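Local coordinates for peptidoglycan recognition protein 3 (Branchiostoma belcheri tsingtauense, PDB 4Z8I) that probably acts as a zinc-dependent amidase that recognises peptidoglycan and cleaves the bond between its N-acetylmuramoyl group and L-alanine, with a chitin-binding domain fused to it, at residues L83-P88 with G143-G148; K89-H94 with T156-I161; A149-V154 with Y200-V205. All coordinates share one frame; numbering follows the deposited sequence.

In the fold
All three contacts lie in the amidase part of the chain, on one mixed β-sheet and the loops that run into it. Contact 2 pairs two parallel neighbours in that sheet, strands 87-94 and 158-163. Contact 1 packs the lead-in to strand 87-94 on the loop 143-148, its centre about 10 Å from that of contact 2. The same loop runs straight on into contact 3, whose centre lies about 7 Å from that of contact 2 and about 14 Å from that of contact 1. Contacts 2 and 3 share the zinc ion, one bringing His93 and the other His202, while Cys210 is the third protein ligand. His150 of contact 3 also hydrogen-bonds the zinc ligand His93.

Contact 1: residues L83-P88 with G143-G148; sequences LSLPVP and GWDRRG
Leu83 settles against the backbone of Asp145-Arg147, and most of the close packing here is its work. Its CG comes to 3.6 Å from Arg147 CA, while CD1 reaches to 3.4 Å from Arg146 O and 3.7 Å from Trp144 O. The first torsion (chi1 -82°) holds CG beside the backbone N and anti to the carbonyl carbon, turning the branched end along the loop. A leucine suits the spot because its two methyls can cover a bent backbone. The backbone joins in as well: Leu83 N donates to Asp145 O at 2.8 Å. An alanine here would probably open a gap over Arg147 CA and the Arg146 carbonyl, leaving this bend of the loop less firmly held. In the fold, residues 83-88 lead into strand 87-94 of the central mixed sheet, reaching it through a cis peptide before Pro86. The loop they touch joins strands 138-140 and 158-163. Toward solvent the fit is slacker. Leu85 crosses Asp145 at about a right angle, with CD1 lying 3.3 Å from Asp145 OD1, a methyl resting against an oxygen of a carboxylate whose charge is met by a salt bridge to Lys192. The two arginines carry their long chains away from the leucines: Arg146 hydrogen-bonds Tyr79 O and Asn80 OD1, whereas only the base of Arg147, at CB, comes near Leu83 CD2.

Contact 2: residues K89-H94 with T156-I161; sequences KVVIHH and TESIGI. With ZN (zinc ion), chain B.
The imidazole of His93 presents an edge to the neighbouring strand, with Ile161 O and Gly160 CA lying near its plane; His93 CD2 is 4.4 Å from Gly160 CA. Glycine fits this place because a side chain would start on the same face of the sheet, close against that ring edge. At other points of its rim, His93 ND1 binds the zinc ion at 2.0 Å and NE2 hydrogen-bonds His150, so both nitrogens are engaged and the ring is fixed in rotation. Its CG stands beside the backbone N (chi1 -69°), which leads ND1 to the metal. The rings of His150, nearly perpendicular to it, and of His202 and Tyr128, inclined at about 55°, gather round it. Two residues earlier on the strand, Val91 is bonded twice in the parallel manner, giving its N to Ile159 O and taking Ile161 N at its own O, the latter at 3.1 Å and 169°. His93 N then continues the pairing to Ile161 O at 2.7 Å. On the face of Lys89, Val91 and Ser158, Val91 CG2 packs on Ser158 CB, whose hydroxyl is bonded to Val154 O. Lys89 lays its CG by Glu157 O; its NZ is 4.0 Å from Glu157 OE2, an attraction too long for a salt bridge. The opposite face is aliphatic: Ile161 CD1 meets Val90 CG1 at 4.1 Å, and Ile92 runs alongside Ile161, which also touches helix 174-190. Two parallel central strands, one bearing a zinc ligand near its C-terminal end, are characteristic of the peptidoglycan recognition protein amidase fold.

Contact 3: residues A149-V154 with Y200-V205; sequences AHALNV and YGHRDV. With ZN (zinc ion), chain B.
Ala151 turns its CB toward the ring of His202, 4.0 Å from CD2, and the same methyl lies 4.0 Å from Val205 CG1. His202 ND1 binds the zinc ion at 2.0 Å, and a water completes the coordination by His93 and Cys210. CG stands opposite the backbone N (chi1 -171°), which carries the imidazole out from the chain to the metal. On the same side of the ring as the Ala151 methyl, His150 O comes obliquely to 3.4 Å from His202 NE2, at an angle too poor for a hydrogen bond. A small alanine suits its position, since the ligand ring and the valine both close in on its single methyl. Val205 makes the larger part of this first shell, its CG2 meeting Val154 CB at 3.9 Å; two β-branched residues give this patch a compact apolar surface. Here the loop between strands 138-140 and 158-163 borders the zinc site of the amidase fold, facing the short, weakly bonded helical turn that follows strand 197-201. One straight polar link joins the two: Asn153 ND2 gives a hydrogen to Val205 O at 3.1 Å and 162°, with the acceptor lying in the amide plane. Further out, each side braces itself. Val154 N bonds back to Ala151 O, and Asn155 OD1 receives the N-H groups of His150 and Ala151. Across from them, Asp204 OD2 accepts the N-H of Gly201, N to OD2 2.9 Å, fastening the start of the turn that bears His202, and the same carboxylate is bonded by the hydroxyls of Tyr216 and Tyr225.

Contact 1: residues L83-P88 with G143-G148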
loop_
_atom_site.group_PDB
_atom_site.type_symbol
_atom_site.label_atom_id
_atom_site.label_comp_id
_atom_site.label_asym_id
_atom_site.label_seq_id
_atom_site.Cartn_x
_atom_site.Cartn_y
_atom_site.Cartn_z
ATOM N N LEU A 83 3.547 -4.753 17.236
ATOM C CA LEU A 83 2.102 -4.676 17.080
ATOM C C LEU A 83 1.472 -6.036 17.316
ATOM O O LEU A 83 2.053 -7.064 16.969
ATOM C CB LEU A 83 1.747 -4.210 15.670
ATOM C CG LEU A 83 1.794 -2.712 15.404
ATOM C CD1 LEU A 83 1.649 -2.435 13.921
ATOM C CD2 LEU A 83 0.695 -2.020 16.184
ATOM N N SER A 84 0.284 -6.041 17.909
ATOM C CA SER A 84 -0.511 -7.254 17.975
ATOM C C SER A 84 -1.074 -7.515 16.582
ATOM O O SER A 84 -1.800 -6.686 16.033
ATOM C CB SER A 84 -1.644 -7.100 18.986
ATOM O OG SER A 84 -2.357 -8.314 19.142
ATOM N N LEU A 85 -0.721 -8.657 16.005
ATOM C CA LEU A 85 -1.172 -8.995 14.661
ATOM C C LEU A 85 -2.327 -9.992 14.717
ATOM O O LEU A 85 -2.404 -10.803 15.640
ATOM C CB LEU A 85 -0.007 -9.543 13.828
ATOM C CG LEU A 85 1.150 -8.567 13.594
ATOM C CD1 LEU A 85 2.302 -9.240 12.870
ATOM C CD2 LEU A 85 0.678 -7.352 12.817
ATOM N N PRO A 86 -3.242 -9.928 13.735
ATOM C CA PRO A 86 -3.259 -8.978 12.619
ATOM C C PRO A 86 -3.833 -7.625 13.031
ATOM O O PRO A 86 -4.453 -7.507 14.088
ATOM C CB PRO A 86 -4.190 -9.652 11.615
ATOM C CG PRO A 86 -5.144 -10.406 12.466
ATOM C CD PRO A 86 -4.352 -10.895 13.646
ATOM N N VAL A 87 -3.622 -6.616 12.194
ATOM C CA VAL A 87 -4.031 -5.254 12.508
ATOM C C VAL A 87 -5.459 -4.961 12.038
ATOM O O VAL A 87 -5.842 -5.314 10.920
ATOM C CB VAL A 87 -3.020 -4.236 11.929
ATOM C CG1 VAL A 87 -3.488 -2.811 12.138
ATOM C CG2 VAL A 87 -1.646 -4.453 12.541
ATOM N N PRO A 88 -6.260 -4.333 12.913
ATOM C CA PRO A 88 -7.662 -3.991 12.656
ATOM C C PRO A 88 -7.839 -2.911 11.601
ATOM O O PRO A 88 -8.767 -3.004 10.801
ATOM C CB PRO A 88 -8.145 -3.438 14.002
ATOM C CG PRO A 88 -7.191 -3.949 15.001
ATOM C CD PRO A 88 -5.876 -4.064 14.309
ATOM N N GLY A 143 7.644 -0.991 9.477
ATOM C CA GLY A 143 7.232 -2.271 8.926
ATOM C C GLY A 143 5.902 -2.804 9.422
ATOM O O GLY A 143 5.106 -2.076 10.016
ATOM N N TRP A 144 5.668 -4.089 9.174
ATOM C CA TRP A 144 4.415 -4.741 9.529
ATOM C C TRP A 144 4.298 -4.972 11.025
ATOM O O TRP A 144 3.213 -4.864 11.599
ATOM C CB TRP A 144 4.318 -6.107 8.841
ATOM C CG TRP A 144 4.407 -6.066 7.354
ATOM C CD1 TRP A 144 5.437 -6.518 6.579
ATOM C CD2 TRP A 144 3.421 -5.556 6.454
ATOM N NE1 TRP A 144 5.153 -6.313 5.250
ATOM C CE2 TRP A 144 3.919 -5.724 5.147
ATOM C CE3 TRP A 144 2.165 -4.968 6.627
ATOM C CZ2 TRP A 144 3.204 -5.325 4.019
ATOM C CZ3 TRP A 144 1.458 -4.570 5.508
ATOM C CH2 TRP A 144 1.977 -4.750 4.222
ATOM N N ASP A 145 5.425 -5.295 11.649
ATOM C CA ASP A 145 5.416 -5.916 12.968
ATOM C C ASP A 145 5.643 -4.963 14.137
ATOM O O ASP A 145 5.452 -5.345 15.290
ATOM C CB ASP A 145 6.444 -7.051 13.002
ATOM C CG ASP A 145 6.220 -8.069 11.901
ATOM O OD1 ASP A 145 5.066 -8.208 11.447
ATOM O OD2 ASP A 145 7.197 -8.729 11.485
ATOM N N ARG A 146 6.042 -3.729 13.848
ATOM C CA ARG A 146 6.377 -2.781 14.910
ATOM C C ARG A 146 5.350 -1.662 15.056
ATOM O O ARG A 146 4.818 -1.158 14.065
ATOM C CB ARG A 146 7.784 -2.211 14.692
ATOM C CG ARG A 146 8.887 -3.159 15.145
ATOM C CD ARG A 146 10.220 -2.903 14.448
ATOM N NE ARG A 146 11.248 -3.832 14.922
ATOM C CZ ARG A 146 11.434 -5.056 14.434
ATOM N NH1 ARG A 146 10.666 -5.506 13.450
ATOM N NH2 ARG A 146 12.385 -5.837 14.929
ATOM N N ARG A 147 5.068 -1.287 16.301
ATOM C CA ARG A 147 4.136 -0.198 16.578
ATOM C C ARG A 147 4.659 1.121 16.029
ATOM O O ARG A 147 5.804 1.493 16.272
ATOM C CB ARG A 147 3.896 -0.058 18.080
ATOM C CG ARG A 147 3.004 1.123 18.438
ATOM C CD ARG A 147 3.108 1.477 19.907
ATOM N NE ARG A 147 2.676 0.377 20.762
ATOM C CZ ARG A 147 2.761 0.390 22.088
ATOM N NH1 ARG A 147 3.266 1.447 22.709
ATOM N NH2 ARG A 147 2.346 -0.654 22.793
ATOM N N GLY A 148 3.813 1.834 15.293
ATOM C CA GLY A 148 4.213 3.105 14.720
ATOM C C GLY A 148 3.960 4.276 15.646
ATOM O O GLY A 148 3.414 4.118 16.739
#

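Contact 2: residues K89-H94 with T156-I161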
loop_
_atom_site.group_PDB
_atom_site.type_symbol
_atom_site.label_atom_id
_atom_site.label_comp_id
_atom_site.label_asym_id
_atom_site.label_seq_id
_atom_site.Cartn_x
_atom_site.Cartn_y
_atom_site.Cartn_z
ATOM N N LYS A 89 -6.978 -1.897 11.600
ATOM C CA LYS A 89 -7.236 -0.728 10.765
ATOM C C LYS A 89 -6.015 -0.110 10.071
ATOM O O LYS A 89 -4.880 -0.298 10.499
ATOM C CB LYS A 89 -8.005 0.322 11.572
ATOM C CG LYS A 89 -7.525 0.500 13.001
ATOM C CD LYS A 89 -8.601 1.130 13.884
ATOM C CE LYS A 89 -9.563 0.090 14.423
ATOM N NZ LYS A 89 -10.525 0.663 15.403
ATOM N N VAL A 90 -6.266 0.621 8.988
ATOM C CA VAL A 90 -5.203 1.260 8.213
ATOM C C VAL A 90 -5.416 2.769 8.179
ATOM O O VAL A 90 -6.496 3.240 7.809
ATOM C CB VAL A 90 -5.171 0.732 6.765
ATOM C CG1 VAL A 90 -4.029 1.365 5.993
ATOM C CG2 VAL A 90 -5.037 -0.776 6.755
ATOM N N VAL A 91 -4.391 3.524 8.570
ATOM C CA VAL A 91 -4.478 4.982 8.600
ATOM C C VAL A 91 -3.613 5.584 7.497
ATOM O O VAL A 91 -2.445 5.219 7.345
ATOM C CB VAL A 91 -4.050 5.546 9.971
ATOM C CG1 VAL A 91 -4.255 7.045 10.022
ATOM C CG2 VAL A 91 -4.840 4.879 11.080
ATOM N N ILE A 92 -4.193 6.497 6.724
ATOM C CA ILE A 92 -3.490 7.107 5.601
ATOM C C ILE A 92 -2.986 8.506 5.955
ATOM O O ILE A 92 -3.732 9.330 6.492
ATOM C CB ILE A 92 -4.388 7.176 4.353
ATOM C CG1 ILE A 92 -4.852 5.774 3.958
ATOM C CG2 ILE A 92 -3.655 7.841 3.195
ATOM C CD1 ILE A 92 -3.722 4.844 3.561
ATOM N N HIS A 93 -1.718 8.767 5.649
ATOM C CA HIS A 93 -1.091 10.040 5.983
ATOM C C HIS A 93 -0.548 10.728 4.741
ATOM O O HIS A 93 -0.331 10.083 3.715
ATOM C CB HIS A 93 0.060 9.815 6.966
ATOM C CG HIS A 93 -0.381 9.394 8.331
ATOM N ND1 HIS A 93 -0.639 10.296 9.339
ATOM C CD2 HIS A 93 -0.607 8.167 8.858
ATOM C CE1 HIS A 93 -1.006 9.645 10.427
ATOM N NE2 HIS A 93 -0.997 8.351 10.161
ATOM N N HIS A 94 -0.334 12.038 4.832
ATOM C CA HIS A 94 0.478 12.730 3.836
ATOM C C HIS A 94 1.683 13.374 4.517
ATOM O O HIS A 94 1.651 13.663 5.713
ATOM C CB HIS A 94 -0.335 13.730 2.992
ATOM C CG HIS A 94 -0.603 15.044 3.662
ATOM N ND1 HIS A 94 -0.797 16.210 2.949
ATOM C CD2 HIS A 94 -0.733 15.378 4.969
ATOM C CE1 HIS A 94 -1.019 17.205 3.788
ATOM N NE2 HIS A 94 -0.985 16.729 5.020
ATOM N N THR A 156 -1.449 1.508 18.266
ATOM C CA THR A 156 -1.371 0.099 18.643
ATOM C C THR A 156 -2.301 -0.784 17.816
ATOM O O THR A 156 -2.210 -2.008 17.873
ATOM C CB THR A 156 -1.705 -0.106 20.134
ATOM O OG1 THR A 156 -3.076 0.241 20.371
ATOM C CG2 THR A 156 -0.811 0.761 21.004
ATOM N N GLU A 157 -3.194 -0.168 17.051
ATOM C CA GLU A 157 -4.196 -0.931 16.318
ATOM C C GLU A 157 -4.093 -0.746 14.812
ATOM O O GLU A 157 -4.994 -1.146 14.076
ATOM C CB GLU A 157 -5.607 -0.534 16.765
ATOM C CG GLU A 157 -6.074 -1.165 18.063
ATOM C CD GLU A 157 -7.536 -0.865 18.352
ATOM O OE1 GLU A 157 -8.324 -1.824 18.497
ATOM O OE2 GLU A 157 -7.895 0.330 18.430
ATOM N N SER A 158 -3.006 -0.149 14.341
ATOM C CA SER A 158 -2.963 0.226 12.936
ATOM C C SER A 158 -1.601 0.138 12.270
ATOM O O SER A 158 -0.563 0.039 12.928
ATOM C CB SER A 158 -3.509 1.645 12.756
ATOM O OG SER A 158 -2.620 2.601 13.307
ATOM N N ILE A 159 -1.644 0.171 10.943
ATOM C CA ILE A 159 -0.475 0.368 10.106
ATOM C C ILE A 159 -0.572 1.784 9.543
ATOM O O ILE A 159 -1.611 2.172 9.007
ATOM C CB ILE A 159 -0.452 -0.651 8.949
ATOM C CG1 ILE A 159 -0.060 -2.039 9.463
ATOM C CG2 ILE A 159 0.503 -0.210 7.853
ATOM C CD1 ILE A 159 1.350 -2.112 10.014
ATOM N N GLY A 160 0.494 2.565 9.682
ATOM C CA GLY A 160 0.506 3.917 9.156
ATOM C C GLY A 160 1.213 4.006 7.818
ATOM O O GLY A 160 2.409 3.720 7.718
ATOM N N ILE A 161 0.471 4.396 6.785
ATOM C CA ILE A 161 1.049 4.606 5.462
ATOM C C ILE A 161 1.053 6.089 5.129
ATOM O O ILE A 161 0.007 6.741 5.165
ATOM C CB ILE A 161 0.257 3.877 4.368
ATOM C CG1 ILE A 161 0.207 2.376 4.652
ATOM C CG2 ILE A 161 0.875 4.142 3.005
ATOM C CD1 ILE A 161 -0.621 1.597 3.652
HETATM ZN ZN ZN B . -1.077 12.251 9.372
HETATM O O HOH W 1 0.653 12.692 10.165
#

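Contact 3: residues A149-V154 with Y200-V205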
loop_
_atom_site.group_PDB
_atom_site.type_symbol
_atom_site.label_atom_id
_atom_site.label_comp_id
_atom_site.label_asym_id
_atom_site.label_seq_id
_atom_site.Cartn_x
_atom_site.Cartn_y
_atom_site.Cartn_z
ATOM N N ALA A 149 4.370 5.458 15.201
ATOM C CA ALA A 149 4.093 6.695 15.917
ATOM C C ALA A 149 3.556 7.726 14.934
ATOM O O ALA A 149 4.225 8.713 14.623
ATOM C CB ALA A 149 5.348 7.204 16.598
ATOM N N HIS A 150 2.341 7.486 14.447
ATOM C CA HIS A 150 1.741 8.319 13.409
ATOM C C HIS A 150 0.361 8.846 13.798
ATOM O O HIS A 150 -0.093 9.860 13.267
ATOM C CB HIS A 150 1.650 7.536 12.096
ATOM C CG HIS A 150 0.859 6.268 12.200
ATOM N ND1 HIS A 150 -0.511 6.229 12.049
ATOM C CD2 HIS A 150 1.246 4.993 12.441
ATOM C CE1 HIS A 150 -0.933 4.985 12.191
ATOM N NE2 HIS A 150 0.113 4.215 12.429
ATOM N N ALA A 151 -0.306 8.155 14.718
ATOM C CA ALA A 151 -1.631 8.565 15.177
ATOM C C ALA A 151 -1.912 8.026 16.575
ATOM O O ALA A 151 -2.194 6.836 16.748
ATOM C CB ALA A 151 -2.697 8.100 14.204
ATOM N N LEU A 152 -1.855 8.920 17.559
ATOM C CA LEU A 152 -1.873 8.561 18.978
ATOM C C LEU A 152 -3.022 7.642 19.397
ATOM O O LEU A 152 -2.813 6.671 20.125
ATOM C CB LEU A 152 -1.895 9.831 19.835
ATOM C CG LEU A 152 -1.332 9.709 21.254
ATOM C CD1 LEU A 152 0.178 9.909 21.249
ATOM C CD2 LEU A 152 -2.009 10.683 22.213
ATOM N N ASN A 153 -4.230 7.953 18.940
ATOM C CA ASN A 153 -5.409 7.180 19.323
ATOM C C ASN A 153 -5.418 5.740 18.802
ATOM O O ASN A 153 -6.199 4.915 19.277
ATOM C CB ASN A 153 -6.687 7.894 18.859
ATOM C CG ASN A 153 -7.041 9.094 19.721
ATOM O OD1 ASN A 153 -6.760 9.119 20.918
ATOM N ND2 ASN A 153 -7.669 10.095 19.112
ATOM N N VAL A 154 -4.550 5.435 17.839
ATOM C CA VAL A 154 -4.700 4.207 17.062
ATOM C C VAL A 154 -3.370 3.526 16.681
ATOM O O VAL A 154 -3.353 2.538 15.939
ATOM C CB VAL A 154 -5.574 4.484 15.802
ATOM C CG1 VAL A 154 -4.754 5.140 14.702
ATOM C CG2 VAL A 154 -6.235 3.218 15.306
ATOM N N TYR A 200 -8.854 4.402 7.434
ATOM C CA TYR A 200 -9.051 5.757 7.940
ATOM C C TYR A 200 -8.083 6.731 7.284
ATOM O O TYR A 200 -6.981 6.353 6.886
ATOM C CB TYR A 200 -8.823 5.818 9.456
ATOM C CG TYR A 200 -9.708 4.923 10.288
ATOM C CD1 TYR A 200 -9.440 3.566 10.410
ATOM C CD2 TYR A 200 -10.791 5.441 10.983
ATOM C CE1 TYR A 200 -10.242 2.750 11.180
ATOM C CE2 TYR A 200 -11.598 4.626 11.757
ATOM C CZ TYR A 200 -11.315 3.282 11.852
ATOM O OH TYR A 200 -12.106 2.461 12.618
ATOM N N GLY A 201 -8.497 7.988 7.179
ATOM C CA GLY A 201 -7.558 9.069 6.949
ATOM C C GLY A 201 -7.104 9.524 8.322
ATOM O O GLY A 201 -7.776 9.239 9.313
ATOM N N HIS A 202 -5.974 10.218 8.400
ATOM C CA HIS A 202 -5.463 10.675 9.691
ATOM C C HIS A 202 -6.469 11.593 10.387
ATOM O O HIS A 202 -6.648 11.522 11.602
ATOM C CB HIS A 202 -4.119 11.384 9.516
ATOM C CG HIS A 202 -3.428 11.703 10.805
ATOM N ND1 HIS A 202 -2.310 12.507 10.870
ATOM C CD2 HIS A 202 -3.687 11.319 12.078
ATOM C CE1 HIS A 202 -1.914 12.609 12.126
ATOM N NE2 HIS A 202 -2.734 11.898 12.880
ATOM N N ARG A 203 -7.136 12.440 9.609
ATOM C CA ARG A 203 -8.106 13.385 10.156
ATOM C C ARG A 203 -9.315 12.678 10.758
ATOM O O ARG A 203 -10.033 13.252 11.579
ATOM C CB ARG A 203 -8.569 14.367 9.077
ATOM C CG ARG A 203 -9.297 13.706 7.916
ATOM C CD ARG A 203 -9.846 14.730 6.937
ATOM N NE ARG A 203 -8.794 15.546 6.340
ATOM C CZ ARG A 203 -9.013 16.515 5.458
ATOM N NH1 ARG A 203 -10.250 16.791 5.068
ATOM N NH2 ARG A 203 -7.999 17.210 4.965
ATOM N N ASP A 204 -9.541 11.436 10.343
ATOM C CA ASP A 204 -10.671 10.659 10.841
ATOM C C ASP A 204 -10.458 10.222 12.289
ATOM O O ASP A 204 -11.416 9.959 13.018
ATOM C CB ASP A 204 -10.902 9.427 9.961
ATOM C CG ASP A 204 -11.502 9.773 8.612
ATOM O OD1 ASP A 204 -12.289 10.740 8.535
ATOM O OD2 ASP A 204 -11.193 9.069 7.629
ATOM N N VAL A 205 -9.195 10.160 12.699
ATOM C CA VAL A 205 -8.831 9.588 13.989
ATOM C C VAL A 205 -8.097 10.599 14.876
ATOM O O VAL A 205 -7.849 10.345 16.056
ATOM C CB VAL A 205 -7.959 8.332 13.784
ATOM C CG1 VAL A 205 -6.540 8.733 13.414
ATOM C CG2 VAL A 205 -7.973 7.448 15.020
HETATM ZN ZN ZN B . -1.077 12.251 9.372
HETATM O O HOH W 1 0.653 12.692 10.165
#